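Local coordinates for protein scyllo-inosose 3-dehydrogenase (Thermotoga maritima, PDB 3IP1) that catalyses the NAD(+)-dependent oxidation of scyllo-inosose to 3-dehydro-scyllo-inosose, using zinc, and thus probably serves in myo-inositol degradation, at residues V36-E41 with E80-Y85; D215-L220 with A236-V241; P55-I60 with Y164-A169. All coordinates share one frame; numbering follows the deposited sequence.

Interaction 1. Residues V36-E41 with E80-Y85; sequences VWRYPE and EGYILY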
loop_
_atom_site.group_PDB
_atom_site.type_symbol
_atom_site.label_atom_id
_atom_site.label_comp_id
_atom_site.label_asym_id
_atom_site.label_seq_id
_atom_site.Cartn_x
_atom_site.Cartn_y
_atom_site.Cartn_z
ATOM N N VAL A 36 20.884 -35.484 -2.008
ATOM C CA VAL A 36 20.285 -36.786 -2.289
ATOM C C VAL A 36 20.687 -37.396 -3.635
ATOM O O VAL A 36 21.168 -38.528 -3.697
ATOM C CB VAL A 36 18.754 -36.683 -2.213
ATOM C CG1 VAL A 36 18.084 -37.975 -2.720
ATOM C CG2 VAL A 36 18.322 -36.392 -0.780
ATOM N N TRP A 37 20.476 -36.641 -4.709
ATOM C CA TRP A 37 20.678 -37.144 -6.054
ATOM C C TRP A 37 22.135 -37.091 -6.489
ATOM O O TRP A 37 22.818 -36.068 -6.354
ATOM C CB TRP A 37 19.779 -36.402 -7.056
ATOM C CG TRP A 37 18.308 -36.485 -6.757
ATOM C CD1 TRP A 37 17.516 -35.466 -6.318
ATOM C CD2 TRP A 37 17.448 -37.644 -6.862
ATOM N NE1 TRP A 37 16.226 -35.903 -6.157
ATOM C CE2 TRP A 37 16.153 -37.232 -6.480
ATOM C CE3 TRP A 37 17.648 -38.983 -7.244
ATOM C CZ2 TRP A 37 15.050 -38.111 -6.469
ATOM C CZ3 TRP A 37 16.555 -39.854 -7.242
ATOM C CH2 TRP A 37 15.269 -39.408 -6.862
ATOM N N ARG A 38 22.595 -38.207 -7.037
ATOM C CA ARG A 38 24.001 -38.383 -7.404
ATOM C C ARG A 38 24.132 -38.948 -8.831
ATOM O O ARG A 38 23.276 -39.719 -9.272
ATOM C CB ARG A 38 24.614 -39.352 -6.402
ATOM C CG ARG A 38 26.088 -39.207 -6.202
ATOM C CD ARG A 38 26.500 -40.051 -5.020
ATOM N NE ARG A 38 27.893 -39.852 -4.689
ATOM C CZ ARG A 38 28.566 -40.621 -3.842
ATOM N NH1 ARG A 38 27.968 -41.656 -3.258
ATOM N NH2 ARG A 38 29.837 -40.357 -3.594
ATOM N N TYR A 39 25.207 -38.574 -9.522
ATOM C CA TYR A 39 25.537 -39.053 -10.882
ATOM C C TYR A 39 24.415 -38.814 -11.892
ATOM O O TYR A 39 23.962 -39.740 -12.542
ATOM C CB TYR A 39 25.945 -40.541 -10.881
ATOM C CG TYR A 39 26.883 -40.918 -9.735
ATOM C CD1 TYR A 39 28.180 -40.403 -9.663
ATOM C CD2 TYR A 39 26.461 -41.778 -8.722
ATOM C CE1 TYR A 39 29.037 -40.738 -8.602
ATOM C CE2 TYR A 39 27.311 -42.131 -7.675
ATOM C CZ TYR A 39 28.591 -41.596 -7.623
ATOM O OH TYR A 39 29.408 -41.941 -6.592
ATOM N N PRO A 40 23.968 -37.553 -12.037
ATOM C CA PRO A 40 22.848 -37.317 -12.944
ATOM C C PRO A 40 23.254 -37.563 -14.387
ATOM O O PRO A 40 24.418 -37.391 -14.747
ATOM C CB PRO A 40 22.554 -35.830 -12.742
ATOM C CG PRO A 40 23.932 -35.247 -12.382
ATOM C CD PRO A 40 24.532 -36.295 -11.509
ATOM N N GLU A 41 22.303 -37.977 -15.211
ATOM C CA GLU A 41 22.583 -38.134 -16.619
ATOM C C GLU A 41 21.361 -37.722 -17.436
ATOM O O GLU A 41 20.240 -38.126 -17.156
ATOM C CB GLU A 41 23.000 -39.577 -16.934
ATOM C CG GLU A 41 23.295 -39.765 -18.423
ATOM C CD GLU A 41 23.377 -41.223 -18.851
ATOM O OE1 GLU A 41 23.557 -41.457 -20.070
ATOM O OE2 GLU A 41 23.261 -42.126 -17.983
ATOM N N GLU A 80 31.943 -35.066 -5.475
ATOM C CA GLU A 80 31.466 -36.355 -4.998
ATOM C C GLU A 80 30.298 -36.859 -5.822
ATOM O O GLU A 80 29.646 -37.835 -5.440
ATOM C CB GLU A 80 31.046 -36.281 -3.523
ATOM C CG GLU A 80 32.189 -36.146 -2.540
ATOM C CD GLU A 80 32.651 -34.703 -2.388
ATOM O OE1 GLU A 80 31.780 -33.798 -2.331
ATOM O OE2 GLU A 80 33.883 -34.467 -2.321
ATOM N N GLY A 81 30.007 -36.175 -6.929
ATOM C CA GLY A 81 28.930 -36.605 -7.825
ATOM C C GLY A 81 27.494 -36.182 -7.500
ATOM O O GLY A 81 26.567 -36.543 -8.237
ATOM N N TYR A 82 27.298 -35.419 -6.425
ATOM C CA TYR A 82 25.961 -34.874 -6.102
ATOM C C TYR A 82 25.614 -33.704 -7.003
ATOM O O TYR A 82 26.480 -32.877 -7.298
ATOM C CB TYR A 82 25.849 -34.462 -4.625
ATOM C CG TYR A 82 25.877 -35.668 -3.727
ATOM C CD1 TYR A 82 24.709 -36.332 -3.397
ATOM C CD2 TYR A 82 27.096 -36.187 -3.256
ATOM C CE1 TYR A 82 24.732 -37.464 -2.599
ATOM C CE2 TYR A 82 27.129 -37.322 -2.452
ATOM C CZ TYR A 82 25.946 -37.955 -2.140
ATOM O OH TYR A 82 25.957 -39.074 -1.362
ATOM N N ILE A 83 24.345 -33.632 -7.415
ATOM C CA ILE A 83 23.853 -32.506 -8.227
ATOM C C ILE A 83 24.044 -31.183 -7.468
ATOM O O ILE A 83 24.077 -31.177 -6.226
ATOM C CB ILE A 83 22.383 -32.691 -8.660
ATOM C CG1 ILE A 83 21.431 -32.448 -7.489
ATOM C CG2 ILE A 83 22.176 -34.075 -9.266
ATOM C CD1 ILE A 83 19.968 -32.617 -7.815
ATOM N N LEU A 84 24.201 -30.087 -8.211
ATOM C CA LEU A 84 24.394 -28.767 -7.618
ATOM C C LEU A 84 23.050 -28.139 -7.194
ATOM O O LEU A 84 22.975 -27.438 -6.196
ATOM C CB LEU A 84 25.177 -27.841 -8.576
ATOM C CG LEU A 84 26.643 -28.209 -8.901
ATOM C CD1 LEU A 84 27.409 -26.999 -9.471
ATOM C CD2 LEU A 84 27.383 -28.758 -7.676
ATOM N N TYR A 85 21.983 -28.437 -7.933
ATOM C CA TYR A 85 20.663 -27.906 -7.608
ATOM C C TYR A 85 20.155 -28.348 -6.233
ATOM O O TYR A 85 19.964 -29.540 -5.973
ATOM C CB TYR A 85 19.644 -28.231 -8.703
ATOM C CG TYR A 85 18.318 -27.546 -8.483
ATOM C CD1 TYR A 85 18.176 -26.164 -8.691
ATOM C CD2 TYR A 85 17.226 -28.265 -8.037
ATOM C CE1 TYR A 85 16.948 -25.523 -8.470
ATOM C CE2 TYR A 85 15.998 -27.645 -7.803
ATOM C CZ TYR A 85 15.863 -26.284 -8.024
ATOM O OH TYR A 85 14.642 -25.699 -7.797
#

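Interaction 2. Residues D215-L220 with A236-V241; sequences DNVVIL and AGASKV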
loop_
_atom_site.group_PDB
_atom_site.type_symbol
_atom_site.label_atom_id
_atom_site.label_comp_id
_atom_site.label_asym_id
_atom_site.label_seq_id
_atom_site.Cartn_x
_atom_site.Cartn_y
_atom_site.Cartn_z
ATOM N N ASP A 215 12.269 7.468 -10.834
ATOM C CA ASP A 215 13.163 6.807 -9.868
ATOM C C ASP A 215 14.354 6.170 -10.544
ATOM O O ASP A 215 14.286 5.847 -11.718
ATOM C CB ASP A 215 12.420 5.714 -9.090
ATOM C CG ASP A 215 11.506 6.276 -7.998
ATOM O OD1 ASP A 215 11.640 7.459 -7.608
ATOM O OD2 ASP A 215 10.643 5.521 -7.521
ATOM N N ASN A 216 15.440 5.995 -9.794
ATOM C CA ASN A 216 16.632 5.291 -10.273
ATOM C C ASN A 216 16.613 3.862 -9.753
ATOM O O ASN A 216 16.119 3.602 -8.634
ATOM C CB ASN A 216 17.913 5.960 -9.773
ATOM C CG ASN A 216 18.088 7.374 -10.291
ATOM O OD1 ASN A 216 17.720 7.683 -11.422
ATOM N ND2 ASN A 216 18.671 8.238 -9.462
ATOM N N VAL A 217 17.146 2.948 -10.554
ATOM C CA VAL A 217 17.248 1.560 -10.130
ATOM C C VAL A 217 18.653 1.024 -10.403
ATOM O O VAL A 217 19.296 1.446 -11.352
ATOM C CB VAL A 217 16.174 0.637 -10.805
ATOM C CG1 VAL A 217 14.742 1.153 -10.519
ATOM C CG2 VAL A 217 16.414 0.521 -12.288
ATOM N N VAL A 218 19.099 0.088 -9.561
ATOM C CA VAL A 218 20.392 -0.576 -9.703
ATOM C C VAL A 218 20.185 -2.089 -9.708
ATOM O O VAL A 218 19.614 -2.658 -8.777
ATOM C CB VAL A 218 21.366 -0.177 -8.557
ATOM C CG1 VAL A 218 22.636 -1.025 -8.586
ATOM C CG2 VAL A 218 21.707 1.334 -8.632
ATOM N N ILE A 219 20.659 -2.741 -10.759
ATOM C CA ILE A 219 20.564 -4.203 -10.873
ATOM C C ILE A 219 21.959 -4.835 -10.811
ATOM O O ILE A 219 22.842 -4.508 -11.610
ATOM C CB ILE A 219 19.833 -4.635 -12.176
ATOM C CG1 ILE A 219 18.386 -4.125 -12.162
ATOM C CG2 ILE A 219 19.849 -6.139 -12.331
ATOM C CD1 ILE A 219 17.878 -3.742 -13.478
ATOM N N LEU A 220 22.135 -5.743 -9.866
ATOM C CA LEU A 220 23.390 -6.456 -9.703
ATOM C C LEU A 220 23.223 -7.851 -10.294
ATOM O O LEU A 220 22.476 -8.672 -9.756
ATOM C CB LEU A 220 23.776 -6.511 -8.216
ATOM C CG LEU A 220 24.039 -5.148 -7.544
ATOM C CD1 LEU A 220 22.772 -4.525 -6.890
ATOM C CD2 LEU A 220 25.153 -5.270 -6.510
ATOM N N ALA A 236 9.050 0.698 -16.958
ATOM C CA ALA A 236 8.330 1.214 -15.790
ATOM C C ALA A 236 8.615 2.687 -15.498
ATOM O O ALA A 236 8.044 3.257 -14.557
ATOM C CB ALA A 236 8.655 0.386 -14.560
ATOM N N GLY A 237 9.528 3.282 -16.263
ATOM C CA GLY A 237 9.791 4.721 -16.163
ATOM C C GLY A 237 10.992 5.115 -15.322
ATOM O O GLY A 237 11.105 6.276 -14.899
ATOM N N ALA A 238 11.877 4.156 -15.057
ATOM C CA ALA A 238 13.128 4.446 -14.339
ATOM C C ALA A 238 13.931 5.469 -15.110
ATOM O O ALA A 238 14.251 5.270 -16.295
ATOM C CB ALA A 238 13.954 3.191 -14.123
ATOM N N SER A 239 14.236 6.563 -14.420
ATOM C CA SER A 239 15.020 7.648 -14.983
ATOM C C SER A 239 16.410 7.141 -15.396
ATOM O O SER A 239 16.843 7.344 -16.539
ATOM C CB SER A 239 15.078 8.795 -13.968
ATOM O OG SER A 239 16.188 9.626 -14.172
ATOM N N LYS A 240 17.069 6.435 -14.478
ATOM C CA LYS A 240 18.337 5.763 -14.754
ATOM C C LYS A 240 18.314 4.289 -14.329
ATOM O O LYS A 240 17.993 3.963 -13.175
ATOM C CB LYS A 240 19.489 6.474 -14.045
ATOM C CG LYS A 240 19.889 7.787 -14.705
ATOM C CD LYS A 240 20.425 8.717 -13.653
ATOM C CE LYS A 240 20.846 10.048 -14.274
ATOM N NZ LYS A 240 21.157 10.992 -13.170
ATOM N N VAL A 241 18.650 3.416 -15.280
ATOM C CA VAL A 241 18.810 1.987 -15.023
ATOM C C VAL A 241 20.303 1.658 -15.136
ATOM O O VAL A 241 20.922 1.829 -16.192
ATOM C CB VAL A 241 17.966 1.109 -15.991
ATOM C CG1 VAL A 241 18.203 -0.367 -15.741
ATOM C CG2 VAL A 241 16.475 1.452 -15.897
HETATM O O HOH W 1 19.720 10.742 -10.404
#

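Interaction 3. Residues P55-I60 with Y164-A169; sequences PTEIII and YVKVDA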
loop_
_atom_site.group_PDB
_atom_site.type_symbol
_atom_site.label_atom_id
_atom_site.label_comp_id
_atom_site.label_asym_id
_atom_site.label_seq_id
_atom_site.Cartn_x
_atom_site.Cartn_y
_atom_site.Cartn_z
ATOM N N PRO A 55 -10.420 -33.439 -16.343
ATOM C CA PRO A 55 -11.113 -32.685 -17.389
ATOM C C PRO A 55 -10.586 -31.246 -17.595
ATOM O O PRO A 55 -11.001 -30.578 -18.546
ATOM C CB PRO A 55 -12.592 -32.697 -16.942
ATOM C CG PRO A 55 -12.612 -33.242 -15.551
ATOM C CD PRO A 55 -11.327 -33.954 -15.298
ATOM N N THR A 56 -9.670 -30.806 -16.730
ATOM C CA THR A 56 -9.098 -29.444 -16.771
ATOM C C THR A 56 -7.747 -29.391 -17.491
ATOM O O THR A 56 -7.166 -28.323 -17.641
ATOM C CB THR A 56 -8.881 -28.895 -15.345
ATOM O OG1 THR A 56 -8.164 -29.881 -14.597
ATOM C CG2 THR A 56 -10.212 -28.623 -14.641
ATOM N N GLU A 57 -7.247 -30.541 -17.929
ATOM C CA GLU A 57 -5.933 -30.617 -18.551
ATOM C C GLU A 57 -5.938 -30.307 -20.042
ATOM O O GLU A 57 -6.955 -30.465 -20.724
ATOM C CB GLU A 57 -5.295 -31.989 -18.295
ATOM C CG GLU A 57 -4.928 -32.188 -16.821
ATOM C CD GLU A 57 -4.400 -33.590 -16.498
ATOM O OE1 GLU A 57 -4.765 -34.560 -17.209
ATOM O OE2 GLU A 57 -3.614 -33.715 -15.528
ATOM N N ILE A 58 -4.785 -29.850 -20.522
ATOM C CA ILE A 58 -4.514 -29.663 -21.946
ATOM C C ILE A 58 -3.170 -30.294 -22.280
ATOM O O ILE A 58 -2.324 -30.486 -21.407
ATOM C CB ILE A 58 -4.434 -28.155 -22.357
ATOM C CG1 ILE A 58 -3.268 -27.454 -21.614
ATOM C CG2 ILE A 58 -5.787 -27.462 -22.104
ATOM C CD1 ILE A 58 -2.976 -25.991 -22.018
ATOM N N ILE A 59 -2.990 -30.594 -23.557
ATOM C CA ILE A 59 -1.735 -31.085 -24.091
ATOM C C ILE A 59 -1.295 -30.024 -25.073
ATOM O O ILE A 59 -2.085 -29.561 -25.899
ATOM C CB ILE A 59 -1.926 -32.456 -24.808
ATOM C CG1 ILE A 59 -2.277 -33.546 -23.779
ATOM C CG2 ILE A 59 -0.666 -32.874 -25.577
ATOM C CD1 ILE A 59 -2.865 -34.823 -24.423
ATOM N N ILE A 60 -0.027 -29.650 -24.962
ATOM C CA ILE A 60 0.578 -28.619 -25.772
ATOM C C ILE A 60 1.670 -29.225 -26.655
ATOM O O ILE A 60 2.492 -30.001 -26.188
ATOM C CB ILE A 60 1.212 -27.549 -24.858
ATOM C CG1 ILE A 60 0.144 -26.908 -23.948
ATOM C CG2 ILE A 60 1.966 -26.499 -25.688
ATOM C CD1 ILE A 60 0.738 -26.150 -22.721
ATOM N N TYR A 164 5.642 -32.953 -26.833
ATOM C CA TYR A 164 4.360 -32.602 -26.213
ATOM C C TYR A 164 4.516 -32.514 -24.688
ATOM O O TYR A 164 5.352 -33.208 -24.100
ATOM C CB TYR A 164 3.238 -33.607 -26.595
ATOM C CG TYR A 164 2.961 -33.672 -28.098
ATOM C CD1 TYR A 164 3.708 -34.509 -28.920
ATOM C CD2 TYR A 164 1.982 -32.862 -28.697
ATOM C CE1 TYR A 164 3.490 -34.563 -30.277
ATOM C CE2 TYR A 164 1.756 -32.912 -30.067
ATOM C CZ TYR A 164 2.517 -33.772 -30.851
ATOM O OH TYR A 164 2.325 -33.854 -32.217
ATOM N N VAL A 165 3.723 -31.649 -24.061
ATOM C CA VAL A 165 3.664 -31.555 -22.601
ATOM C C VAL A 165 2.220 -31.428 -22.138
ATOM O O VAL A 165 1.404 -30.749 -22.755
ATOM C CB VAL A 165 4.532 -30.375 -22.043
ATOM C CG1 VAL A 165 3.915 -29.017 -22.371
ATOM C CG2 VAL A 165 4.737 -30.520 -20.536
ATOM N N LYS A 166 1.897 -32.099 -21.049
ATOM C CA LYS A 166 0.573 -31.996 -20.506
ATOM C C LYS A 166 0.621 -31.090 -19.263
ATOM O O LYS A 166 1.478 -31.260 -18.413
ATOM C CB LYS A 166 0.053 -33.402 -20.207
ATOM C CG LYS A 166 -1.358 -33.511 -19.719
ATOM C CD LYS A 166 -1.395 -33.447 -18.197
ATOM C CE LYS A 166 -0.943 -34.748 -17.547
ATOM N NZ LYS A 166 -2.073 -35.713 -17.502
ATOM N N VAL A 167 -0.286 -30.113 -19.186
ATOM C CA VAL A 167 -0.436 -29.275 -17.991
ATOM C C VAL A 167 -1.913 -28.988 -17.732
ATOM O O VAL A 167 -2.732 -29.020 -18.658
ATOM C CB VAL A 167 0.307 -27.897 -18.109
ATOM C CG1 VAL A 167 1.777 -28.075 -18.319
ATOM C CG2 VAL A 167 -0.272 -27.059 -19.244
ATOM N N ASP A 168 -2.245 -28.652 -16.489
ATOM C CA ASP A 168 -3.570 -28.113 -16.198
ATOM C C ASP A 168 -3.794 -26.756 -16.862
ATOM O O ASP A 168 -2.895 -25.922 -16.902
ATOM C CB ASP A 168 -3.805 -27.975 -14.704
ATOM C CG ASP A 168 -5.271 -27.801 -14.376
ATOM O OD1 ASP A 168 -5.847 -26.723 -14.654
ATOM O OD2 ASP A 168 -5.856 -28.765 -13.852
ATOM N N ALA A 169 -5.013 -26.545 -17.358
ATOM C CA ALA A 169 -5.372 -25.314 -18.054
ATOM C C ALA A 169 -5.109 -24.080 -17.212
ATOM O O ALA A 169 -4.779 -23.020 -17.744
ATOM C CB ALA A 169 -6.848 -25.349 -18.500
#

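Interaction 1. Residues V36-E41 with E80-Y85
Arg38 reaches the backbone carbonyl of Glu80 side-on with two nitrogens, NE at 2.8 Å and NH2 at 3.1 Å from Glu80 O. The oxygen lies in the guanidinium plane, and the NE bond is the straighter of the two, with 160° at its hydrogen against 137° for NH2. This double hold fixes the rotation of the guanidinium; NH1 has its own mate, forming a salt bridge with Asp13. The side chain gets there by running extended from CG to NE, with CG anti to the backbone N (chi1 -154°). On the way its CD passes over the face of the Tyr82 ring, a CH-pi contact of 3.9 Å from Arg38 CD to the ring centroid, and the guanidinium lies nearly parallel to that ring, while Tyr39 OH covers the other guanidinium face. Tyr82 OH is hydrogen-bonded to Asp13 O. Backbone bonds flank the arginine: Tyr39 N to Gly81 O (2.8 Å) and Ile83 N to Trp37 O (3.1 Å). They define a single beta bridge, Arg38 with Tyr82, by which the loop between helix 69-75 and strand 93-94 is tied to strand 37-38 of the antiparallel sheet built on strand 3-12, just before the corner at Tyr39. Gly81 has a positive phi, and a CB there would clash with Tyr39 CE1. Farther out, Ile83 splits its branches, CD1 lying 3.9 Å from Trp37 CB and CG2 3.8 Å from Pro40 CG.

Interaction 2. Residues D215-L220 with A236-V241
Val217 N donates to Lys240 O over 2.9 Å in an almost linear bond (172° at the hydrogen). Earlier in both segments, Ser239 N reaches Asp215 O at 2.8 Å, but this bond is bent to 138°. Beyond Val217 the pairing passes to Ile242, which forms backbone bonds with both Val217 and Ile219. On one face of the sheet the valines lie side by side: Val217 CG2 is 3.7 Å from Val241 CG2, and Ala238 CB closes on the same Val217 methyl at 4.1 Å. Ile219 CD1 adds a looser touch, 4.1 Å from Val241 CG1; Val230 of helix 224-235 packs on both Ile219 and Val241. On the face of Asn216 and Lys240, Asn216 OD1 rests beside Lys240 CB, and a water accepts from Asn216 ND2 (2.9 Å) and Lys240 NZ (3.1 Å). These polar ends are further fixed by Gly282 O and Tyr277 O respectively. The turn into the second strand starts at Gly237, whose phi of 98° belongs to a Schellman motif ending helix 224-235. Strand 216-220, that helix and strand 240-244 thus make a parallel beta-alpha-beta crossover, the opening unit of the Rossmann fold that probably binds NAD(+).

Interaction 3. Residues P55-I60 with Y164-A169
Two antiparallel strands of the GroES-like domain, 57-60 and 164-168, pair here at 160° between their directions, within a mixed sheet in which 57-66 also pairs with 98-106. Four backbone bonds set the register in two hydrogen-bonded pairs, Ile58 with Val167 and Ile60 with Val165. The first is gripped by Ile58 N to Val167 O at 2.9 Å and by the return bond from Val167 N to Ile58 O; Ile60 and Val165 exchange an equivalent couple. The side chains of these pairs share one face, where Val167 CG2 sits between two isoleucines, 3.7 Å from Ile60 CD1 and 3.8 Å from Ile58 CG1. Phe99 and Ala106 of strand 98-106 add to this apolar layer.

The other face carries Ile59 and Lys166, whose side chains cross, Ile59 CG1 against Lys166 CG. The lysine sends its CG off on the side opposite its own N (chi1 -176°) and then bends at each of its next three torsions, curling back toward Glu57 until Lys166 NZ lies 2.9 Å from Glu57 OE1. In this salt bridge NZ approaches from above the carboxylate plane, 45° out of it, while the lysine CD and CE lie along the same carboxylate. Glu53 gives NZ a second acidic partner, and Glu57 OE1 in turn accepts from the backbone N of Glu53 and Lys54. A methionine in place of Lys166 would probably leave both Glu57 and Glu53 without their shared positive mate.

At the far end the strands are tied off by Ala169 N donating to Thr56 O (2.8 Å), and the Thr56 hydroxyl OG1 donates over 2.7 Å to Asp168 OD2, meeting it from above the carboxylate plane.

In the fold
Interactions 1 and 3 both involve the catalytic part of the chain, yet their centres are 30 Å apart and their nearest atoms about 17 Å; strands 40-47 and 57-66, which follow each other in sequence, connect them. Interaction 2 belongs to the nucleotide-binding fold across the chain's centre from both, 39 Å from interaction 1 and 38 Å from interaction 3, centre to centre. Each lies near a different functional element. The side chain of Ile83 is about 7 Å from that of His73, a charge-relay residue by similarity; that of Ile219 is about 7 Å from that of Ile225, probably an NAD(+) contact; that of Val165 is about 9 Å from that of the metal ligand His97.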